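Local coordinates for protein SusD homolog (Bacteroides thetaiotaomicron, PDB 3EHM) that probably binds mucin O-glycans as a SusD-like outer membrane lipoprotein and takes part in their utilization by a human gut symbiont, at residues N62-F67 and E451-Y456; E78-F83 and A311-K316; G273-G278 and Y463-M468. All blocks are in the same frame, centred on the assembly; numbering follows the deposited sequence.

Contact 1: N62-F67 and E451-Y456; sequences NYIGYF and EAWTEY
Tyr63 meets Trp453 edge-to-face. The edge of the phenol ring, at CD1 and CE1, points at one face of the indole. The centroids of the phenol and of the six-membered indole ring are 5.3 Å apart, and the planes are inclined at 63°. Tyr63 CD1 comes to 3.8 Å from Trp453 CE2, toward the rim of the indole. Trp453 has CG anti to the backbone N (chi1 178°), which swings the indole beside the helix, where the phenol can reach its face. Ile64 packs next to this pair with two branches. Ile64 CG2 lies 4.0 Å from Trp453 CD1, and the two side chains cross at about a right angle. Its CD1 lies against the methyl of Ala452. That gap, 3.2 Å between Ile64 CD1 and Ala452 CB, is tighter than usual and its exact length is doubtful. Tyr66 reaches the same methyl with its phenol end, Tyr66 CZ being 3.7 Å from Ala452 CB. Ile64 CD1 also sits over the centre of one face of the Tyr66 ring. The polar ends bond elsewhere: Tyr63 OH to Glu78 O and Tyr66 OH to Tyr442 O, both backbone; Trp453 NE1 has its partner at Pro486. An alanine in place of Trp453 would probably leave the Tyr63 edge without its aromatic face and Ile64 CG2 without part of its packing. Gly65 ends helix 60-63 in a Schellman motif, and the chain then enters strand 67-69. This turn packs on helix 449-459. Helix 429-445 adds Tyr442 and Leu445, and helix 116-140 meets Trp453 through Val139.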
# COMPACT_ATOMS: atom_id res chain seq x y z
N ASN A 62 6.89 -6.81 -3.62
CA ASN A 62 7.58 -7.69 -4.54
C ASN A 62 6.64 -8.06 -5.69
O ASN A 62 7.04 -8.02 -6.85
CB ASN A 62 8.05 -8.94 -3.79
CG ASN A 62 8.19 -10.16 -4.69
OD1 ASN A 62 8.92 -10.15 -5.69
ND2 ASN A 62 7.49 -11.23 -4.32
N TYR A 63 5.39 -8.38 -5.36
CA TYR A 63 4.40 -8.75 -6.36
C TYR A 63 4.24 -7.67 -7.44
O TYR A 63 4.30 -7.97 -8.64
CB TYR A 63 3.03 -8.97 -5.71
CG TYR A 63 2.97 -9.99 -4.58
CD1 TYR A 63 2.00 -9.89 -3.59
CD2 TYR A 63 3.89 -11.04 -4.51
CE1 TYR A 63 1.93 -10.82 -2.54
CE2 TYR A 63 3.83 -11.97 -3.46
CZ TYR A 63 2.85 -11.85 -2.49
OH TYR A 63 2.80 -12.74 -1.44
N ILE A 64 4.05 -6.43 -7.02
CA ILE A 64 3.85 -5.32 -7.95
C ILE A 64 5.11 -4.67 -8.50
O ILE A 64 5.04 -3.68 -9.22
CB ILE A 64 2.98 -4.22 -7.33
CG1 ILE A 64 3.69 -3.63 -6.11
CG2 ILE A 64 1.60 -4.78 -6.98
CD1 ILE A 64 2.87 -2.64 -5.34
N GLY A 65 6.27 -5.20 -8.14
CA GLY A 65 7.50 -4.66 -8.69
C GLY A 65 8.12 -3.42 -8.08
O GLY A 65 8.96 -2.78 -8.72
N TYR A 66 7.71 -3.05 -6.87
CA TYR A 66 8.33 -1.92 -6.19
C TYR A 66 9.72 -2.43 -5.80
O TYR A 66 10.72 -1.71 -5.87
CB TYR A 66 7.59 -1.56 -4.89
CG TYR A 66 6.51 -0.50 -4.99
CD1 TYR A 66 5.86 -0.07 -3.84
CD2 TYR A 66 6.15 0.07 -6.21
CE1 TYR A 66 4.87 0.90 -3.89
CE2 TYR A 66 5.16 1.05 -6.27
CZ TYR A 66 4.52 1.46 -5.11
OH TYR A 66 3.54 2.42 -5.14
N PHE A 67 9.75 -3.69 -5.37
CA PHE A 67 10.98 -4.33 -4.93
C PHE A 67 11.19 -5.67 -5.61
O PHE A 67 10.27 -6.23 -6.20
CB PHE A 67 10.96 -4.59 -3.41
CG PHE A 67 10.50 -3.41 -2.60
CD1 PHE A 67 9.28 -3.44 -1.95
CD2 PHE A 67 11.28 -2.27 -2.52
CE1 PHE A 67 8.83 -2.34 -1.22
CE2 PHE A 67 10.85 -1.16 -1.79
CZ PHE A 67 9.62 -1.20 -1.14
N GLU A 451 -1.08 -0.49 -0.59
CA GLU A 451 -2.05 0.32 -1.32
C GLU A 451 -1.88 0.13 -2.83
O GLU A 451 -2.86 0.01 -3.56
CB GLU A 451 -1.88 1.80 -0.96
CG GLU A 451 -2.89 2.76 -1.59
CD GLU A 451 -4.34 2.43 -1.25
OE1 GLU A 451 -4.60 1.85 -0.17
OE2 GLU A 451 -5.22 2.77 -2.06
N ALA A 452 -0.64 0.08 -3.30
CA ALA A 452 -0.37 -0.11 -4.72
C ALA A 452 -0.85 -1.49 -5.18
O ALA A 452 -1.38 -1.64 -6.28
CB ALA A 452 1.12 0.04 -4.99
N TRP A 453 -0.65 -2.49 -4.33
CA TRP A 453 -1.07 -3.85 -4.63
C TRP A 453 -2.60 -3.92 -4.68
O TRP A 453 -3.17 -4.60 -5.53
CB TRP A 453 -0.51 -4.81 -3.58
CG TRP A 453 -0.91 -6.23 -3.77
CD1 TRP A 453 -1.08 -6.89 -4.95
CD2 TRP A 453 -1.15 -7.19 -2.74
NE1 TRP A 453 -1.40 -8.20 -4.72
CE2 TRP A 453 -1.45 -8.42 -3.37
CE3 TRP A 453 -1.14 -7.14 -1.34
CZ2 TRP A 453 -1.73 -9.58 -2.65
CZ3 TRP A 453 -1.42 -8.30 -0.62
CH2 TRP A 453 -1.71 -9.50 -1.28
N THR A 454 -3.25 -3.22 -3.76
CA THR A 454 -4.71 -3.19 -3.72
C THR A 454 -5.25 -2.50 -4.97
O THR A 454 -6.19 -2.99 -5.61
CB THR A 454 -5.21 -2.42 -2.47
OG1 THR A 454 -4.80 -3.12 -1.29
CG2 THR A 454 -6.72 -2.29 -2.48
N GLU A 455 -4.65 -1.36 -5.33
CA GLU A 455 -5.10 -0.63 -6.51
C GLU A 455 -4.89 -1.40 -7.80
O GLU A 455 -5.69 -1.29 -8.73
CB GLU A 455 -4.43 0.74 -6.57
CG GLU A 455 -5.03 1.72 -5.58
CD GLU A 455 -6.50 2.00 -5.87
OE1 GLU A 455 -6.78 2.86 -6.73
OE2 GLU A 455 -7.38 1.34 -5.26
N TYR A 456 -3.82 -2.18 -7.88
CA TYR A 456 -3.57 -2.98 -9.07
C TYR A 456 -4.65 -4.05 -9.20
O TYR A 456 -5.23 -4.26 -10.27
CB TYR A 456 -2.21 -3.67 -9.01
CG TYR A 456 -2.04 -4.71 -10.10
CD1 TYR A 456 -1.78 -4.34 -11.42
CD2 TYR A 456 -2.23 -6.07 -9.82
CE1 TYR A 456 -1.70 -5.29 -12.43
CE2 TYR A 456 -2.16 -7.03 -10.83
CZ TYR A 456 -1.89 -6.64 -12.13
OH TYR A 456 -1.83 -7.57 -13.13

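Contact 2: E78-F83 and A311-K316; sequences EANWNF and APTNSK
The first torsions of Thr313 and Trp81 bring a hydroxyl to the edge of the indole. In Thr313, OG1 is anti to the carbonyl carbon (chi1 -51°), and CG2 is anti to the backbone N. Both branches therefore reach the indole. In Trp81, CG also lies anti to the carbonyl carbon (chi1 -50°), which carries the pyrrole edge toward Thr313. The two side chains cross at about a right angle. Trp81 NE1 donates to Thr313 OG1 over 3.1 Å. The bond is somewhat bent, with an angle of 146° at the hydrogen, and the oxygen is tilted out of the indole plane. The methyl adds packing beside this bond: Thr313 CG2 is 3.6 Å from Trp81 NE1 and 3.7 Å from Ala79 O. Ala79 O also lies in plane at the edge of the indole. Asn80 runs past Thr313 in the opposite direction, and its side chain approaches the backbone at Asn314. The 78-83 loop begins with a short 3-10 turn, closed by Trp81 N bonding to Glu78 O at 2.9 Å. Both segments are loops, one leading into helix 85-110 and the other following strand 304-306. Helix 472-475 touches both Trp81 and Thr313 through Ala472. Tyr63 makes an edge-to-face pair with Trp81, and Asn62 OD1 bonds to Thr313 N. The chemistry is thus mixed. One directional bond satisfies the buried indole N-H and probably limits how the ring can turn, while the rest of the indole is packed among apolar groups such as Pro473 and Pro486.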
# COMPACT_ATOMS: atom_id res chain seq x y z
N GLU A 78 5.57 -16.48 1.56
CA GLU A 78 4.76 -15.61 0.71
C GLU A 78 5.49 -14.93 -0.46
O GLU A 78 4.85 -14.53 -1.44
CB GLU A 78 4.07 -14.53 1.56
CG GLU A 78 5.03 -13.50 2.13
CD GLU A 78 5.56 -13.87 3.50
OE1 GLU A 78 5.70 -15.08 3.79
OE2 GLU A 78 5.85 -12.94 4.28
N ALA A 79 6.81 -14.78 -0.36
CA ALA A 79 7.56 -14.14 -1.44
C ALA A 79 7.31 -14.87 -2.75
O ALA A 79 7.23 -14.25 -3.82
CB ALA A 79 9.05 -14.12 -1.12
N ASN A 80 7.18 -16.19 -2.67
CA ASN A 80 6.93 -16.97 -3.86
C ASN A 80 5.53 -17.58 -3.85
O ASN A 80 5.29 -18.66 -4.40
CB ASN A 80 8.00 -18.04 -4.03
CG ASN A 80 9.32 -17.44 -4.48
OD1 ASN A 80 9.70 -17.55 -5.65
ND2 ASN A 80 10.00 -16.77 -3.56
N TRP A 81 4.63 -16.86 -3.19
CA TRP A 81 3.22 -17.21 -3.12
C TRP A 81 2.86 -18.48 -2.36
O TRP A 81 1.79 -19.05 -2.58
CB TRP A 81 2.64 -17.28 -4.54
CG TRP A 81 2.95 -16.08 -5.41
CD1 TRP A 81 4.01 -15.22 -5.30
CD2 TRP A 81 2.24 -15.68 -6.59
NE1 TRP A 81 4.01 -14.32 -6.34
CE2 TRP A 81 2.93 -14.58 -7.15
CE3 TRP A 81 1.09 -16.15 -7.24
CZ2 TRP A 81 2.51 -13.94 -8.32
CZ3 TRP A 81 0.67 -15.52 -8.40
CH2 TRP A 81 1.38 -14.42 -8.93
N ASN A 82 3.75 -18.94 -1.48
CA ASN A 82 3.46 -20.13 -0.69
C ASN A 82 2.95 -19.63 0.65
O ASN A 82 3.72 -19.35 1.57
CB ASN A 82 4.74 -20.96 -0.50
CG ASN A 82 4.45 -22.34 0.06
OD1 ASN A 82 5.34 -23.19 0.14
ND2 ASN A 82 3.20 -22.58 0.44
N PHE A 83 1.63 -19.49 0.75
CA PHE A 83 1.00 -18.97 1.96
C PHE A 83 0.85 -20.00 3.07
O PHE A 83 -0.24 -20.49 3.35
CB PHE A 83 -0.36 -18.37 1.60
CG PHE A 83 -0.29 -17.27 0.56
CD1 PHE A 83 0.88 -16.55 0.36
CD2 PHE A 83 -1.42 -16.94 -0.19
CE1 PHE A 83 0.93 -15.50 -0.57
CE2 PHE A 83 -1.38 -15.89 -1.12
CZ PHE A 83 -0.20 -15.18 -1.31
N ALA A 311 14.02 -9.05 -10.67
CA ALA A 311 12.70 -9.43 -11.15
C ALA A 311 11.72 -9.78 -10.03
O ALA A 311 12.12 -10.17 -8.93
CB ALA A 311 12.82 -10.59 -12.13
N PRO A 312 10.42 -9.63 -10.30
CA PRO A 312 9.40 -9.94 -9.29
C PRO A 312 9.31 -11.44 -9.06
O PRO A 312 9.52 -12.23 -9.98
CB PRO A 312 8.13 -9.37 -9.90
CG PRO A 312 8.34 -9.57 -11.36
CD PRO A 312 9.79 -9.15 -11.55
N THR A 313 9.01 -11.81 -7.82
CA THR A 313 8.89 -13.21 -7.44
C THR A 313 10.10 -13.99 -7.96
O THR A 313 9.98 -14.94 -8.73
CB THR A 313 7.56 -13.80 -7.98
OG1 THR A 313 6.48 -12.93 -7.59
CG2 THR A 313 7.30 -15.18 -7.40
N ASN A 314 11.28 -13.55 -7.52
CA ASN A 314 12.56 -14.14 -7.89
C ASN A 314 12.57 -15.64 -7.63
O ASN A 314 12.13 -16.09 -6.58
CB ASN A 314 13.68 -13.47 -7.08
CG ASN A 314 15.07 -13.89 -7.53
OD1 ASN A 314 16.06 -13.44 -6.96
ND2 ASN A 314 15.15 -14.74 -8.54
N SER A 315 13.08 -16.41 -8.59
CA SER A 315 13.14 -17.85 -8.44
C SER A 315 14.54 -18.31 -8.06
O SER A 315 14.76 -19.48 -7.76
CB SER A 315 12.71 -18.54 -9.74
OG SER A 315 13.65 -18.30 -10.78
N LYS A 316 15.49 -17.37 -8.03
CA LYS A 316 16.87 -17.69 -7.69
C LYS A 316 17.20 -17.57 -6.21
O LYS A 316 16.59 -16.77 -5.48
CB LYS A 316 17.82 -16.79 -8.49
CG LYS A 316 18.38 -17.40 -9.76
CD LYS A 316 17.30 -17.80 -10.74
CE LYS A 316 17.91 -18.31 -12.05
NZ LYS A 316 18.82 -19.49 -11.87

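Contact 3: G273-G278 and Y463-M468; sequences GATIWG and YLMKPM
Trp277 meets Met465 at its edge. The terminal methyl, Met465 CE, lies near the indole plane, 4.4 Å from Trp277 CE3. Ala274 O is also in plane at the indole edge, so both approach the rim and not a face. Met465, modelled as selenomethionine, is bent at chi2 (-84°), and this folds its end along helix 274-282. There Met465 CE comes to 3.5 Å from Ala274 O, and Met465 CG lies 3.7 Å from Ala274 CB. Gly278 passes close to the same methyl with no side chain of its own. The motif is an extended loop laid across the first turn of a helix, with Gly273 at the N-cap position. The loop joins helix 449-459 to helix 472-475 in this SusD-like fold, whose family belongs to the tetratricopeptide repeat clan. Thr275 makes the polar link. Thr275 OG1 accepts a nearly straight bond from Met465 N, 3.0 Å long with 165° at the hydrogen. Thr275 OG1 also donates to a water at 2.8 Å, and that water donates in turn to Met465 O. One hydroxyl thus serves both backbone polar groups of Met465, directly and through water. On its other branch, Thr275 CG2 packs 3.8 Å from Leu464 CD2. Tyr442 of helix 429-445 touches Thr275, and Tyr407 packs on Met465.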
# COMPACT_ATOMS: atom_id res chain seq x y z
N GLY A 273 12.72 -3.09 -7.64
CA GLY A 273 11.90 -3.97 -8.47
C GLY A 273 11.92 -3.64 -9.95
O GLY A 273 12.10 -2.49 -10.34
N ALA A 274 11.72 -4.66 -10.78
CA ALA A 274 11.74 -4.50 -12.23
C ALA A 274 10.61 -3.63 -12.76
O ALA A 274 10.83 -2.78 -13.63
CB ALA A 274 11.68 -5.87 -12.90
N THR A 275 9.41 -3.82 -12.24
CA THR A 275 8.27 -3.04 -12.70
C THR A 275 8.47 -1.53 -12.50
O THR A 275 8.36 -0.76 -13.45
CB THR A 275 6.98 -3.47 -11.99
OG1 THR A 275 6.76 -4.86 -12.21
CG2 THR A 275 5.79 -2.68 -12.55
N ILE A 276 8.75 -1.11 -11.27
CA ILE A 276 8.92 0.31 -11.04
C ILE A 276 10.13 0.84 -11.82
O ILE A 276 10.11 1.97 -12.30
CB ILE A 276 9.03 0.62 -9.52
CG1 ILE A 276 8.90 2.13 -9.31
CG2 ILE A 276 10.35 0.09 -8.95
CD1 ILE A 276 8.79 2.53 -7.84
N TRP A 277 11.17 0.03 -11.96
CA TRP A 277 12.34 0.48 -12.72
C TRP A 277 11.93 0.73 -14.17
O TRP A 277 12.32 1.73 -14.76
CB TRP A 277 13.45 -0.57 -12.70
CG TRP A 277 14.49 -0.28 -13.76
CD1 TRP A 277 15.49 0.64 -13.70
CD2 TRP A 277 14.56 -0.87 -15.07
NE1 TRP A 277 16.18 0.67 -14.89
CE2 TRP A 277 15.63 -0.25 -15.75
CE3 TRP A 277 13.82 -1.86 -15.73
CZ2 TRP A 277 15.99 -0.58 -17.06
CZ3 TRP A 277 14.17 -2.19 -17.04
CH2 TRP A 277 15.25 -1.55 -17.69
N GLY A 278 11.17 -0.20 -14.73
CA GLY A 278 10.73 -0.08 -16.11
C GLY A 278 10.02 1.23 -16.40
O GLY A 278 10.28 1.87 -17.42
N TYR A 463 0.32 -2.09 -15.61
CA TYR A 463 0.70 -3.41 -16.06
C TYR A 463 2.01 -3.73 -15.34
O TYR A 463 2.84 -2.86 -15.14
CB TYR A 463 0.90 -3.44 -17.58
CG TYR A 463 -0.38 -3.25 -18.37
CD1 TYR A 463 -1.61 -3.63 -17.83
CD2 TYR A 463 -0.35 -2.73 -19.67
CE1 TYR A 463 -2.79 -3.50 -18.57
CE2 TYR A 463 -1.53 -2.60 -20.41
CZ TYR A 463 -2.74 -2.98 -19.86
OH TYR A 463 -3.89 -2.85 -20.59
N LEU A 464 2.18 -4.99 -14.95
CA LEU A 464 3.37 -5.39 -14.20
C LEU A 464 4.25 -6.40 -14.91
O LEU A 464 3.81 -7.12 -15.80
CB LEU A 464 2.94 -6.01 -12.87
CG LEU A 464 1.87 -5.28 -12.05
CD1 LEU A 464 1.38 -6.20 -10.95
CD2 LEU A 464 2.43 -3.99 -11.49
N MSE A 465 5.51 -6.44 -14.48
CA MSE A 465 6.46 -7.41 -15.00
C MSE A 465 5.91 -8.72 -14.44
O MSE A 465 5.51 -8.77 -13.28
CB MSE A 465 7.86 -7.15 -14.43
CG MSE A 465 8.52 -5.86 -14.90
SE MSE A 465 9.42 -6.08 -16.61
CE MSE A 465 10.33 -4.37 -16.71
N LYS A 466 5.88 -9.77 -15.25
CA LYS A 466 5.35 -11.05 -14.81
C LYS A 466 6.28 -11.72 -13.80
O LYS A 466 7.49 -11.49 -13.82
CB LYS A 466 5.16 -11.98 -16.01
CG LYS A 466 6.47 -12.36 -16.67
CD LYS A 466 6.26 -13.12 -17.98
CE LYS A 466 7.60 -13.41 -18.63
NZ LYS A 466 7.49 -13.39 -20.12
N PRO A 467 5.73 -12.56 -12.91
CA PRO A 467 6.59 -13.23 -11.93
C PRO A 467 7.62 -14.12 -12.61
O PRO A 467 7.34 -14.76 -13.62
CB PRO A 467 5.59 -14.01 -11.08
CG PRO A 467 4.46 -14.29 -12.04
CD PRO A 467 4.33 -12.98 -12.77
N MSE A 468 8.82 -14.16 -12.05
CA MSE A 468 9.89 -14.98 -12.62
C MSE A 468 9.68 -16.45 -12.30
O MSE A 468 9.97 -17.32 -13.12
CB MSE A 468 11.23 -14.51 -12.07
CG MSE A 468 12.41 -15.25 -12.64
SE MSE A 468 14.07 -14.61 -11.92
CE MSE A 468 13.45 -13.21 -10.75
O HOH W 1 5.80 -7.15 -10.90

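In the fold
The six segments come along the chain in the order 62-67, 78-83, 273-278, 311-316, 451-456, 463-468. Both segments of contact 2 fall between those of contact 1, while contact 3 alternates with both. The centres of contacts 1 and 3 are about 10 Å apart; contact 2 lies about 13 Å from each. Contacts 1 and 2 touch through the chain at 62-63. Backbone hydrogen bonds join Gly65 to Ile276 and Tyr66 to Gly273, and Pro312 to Met468. Strands 67-69 and 270-272 pair beside contacts 1 and 3. Helix 449-459 supplies the later segment of contact 1, and the loop after it that of contact 3. Together they tie distant parts of the SusD-like chain into one buried region.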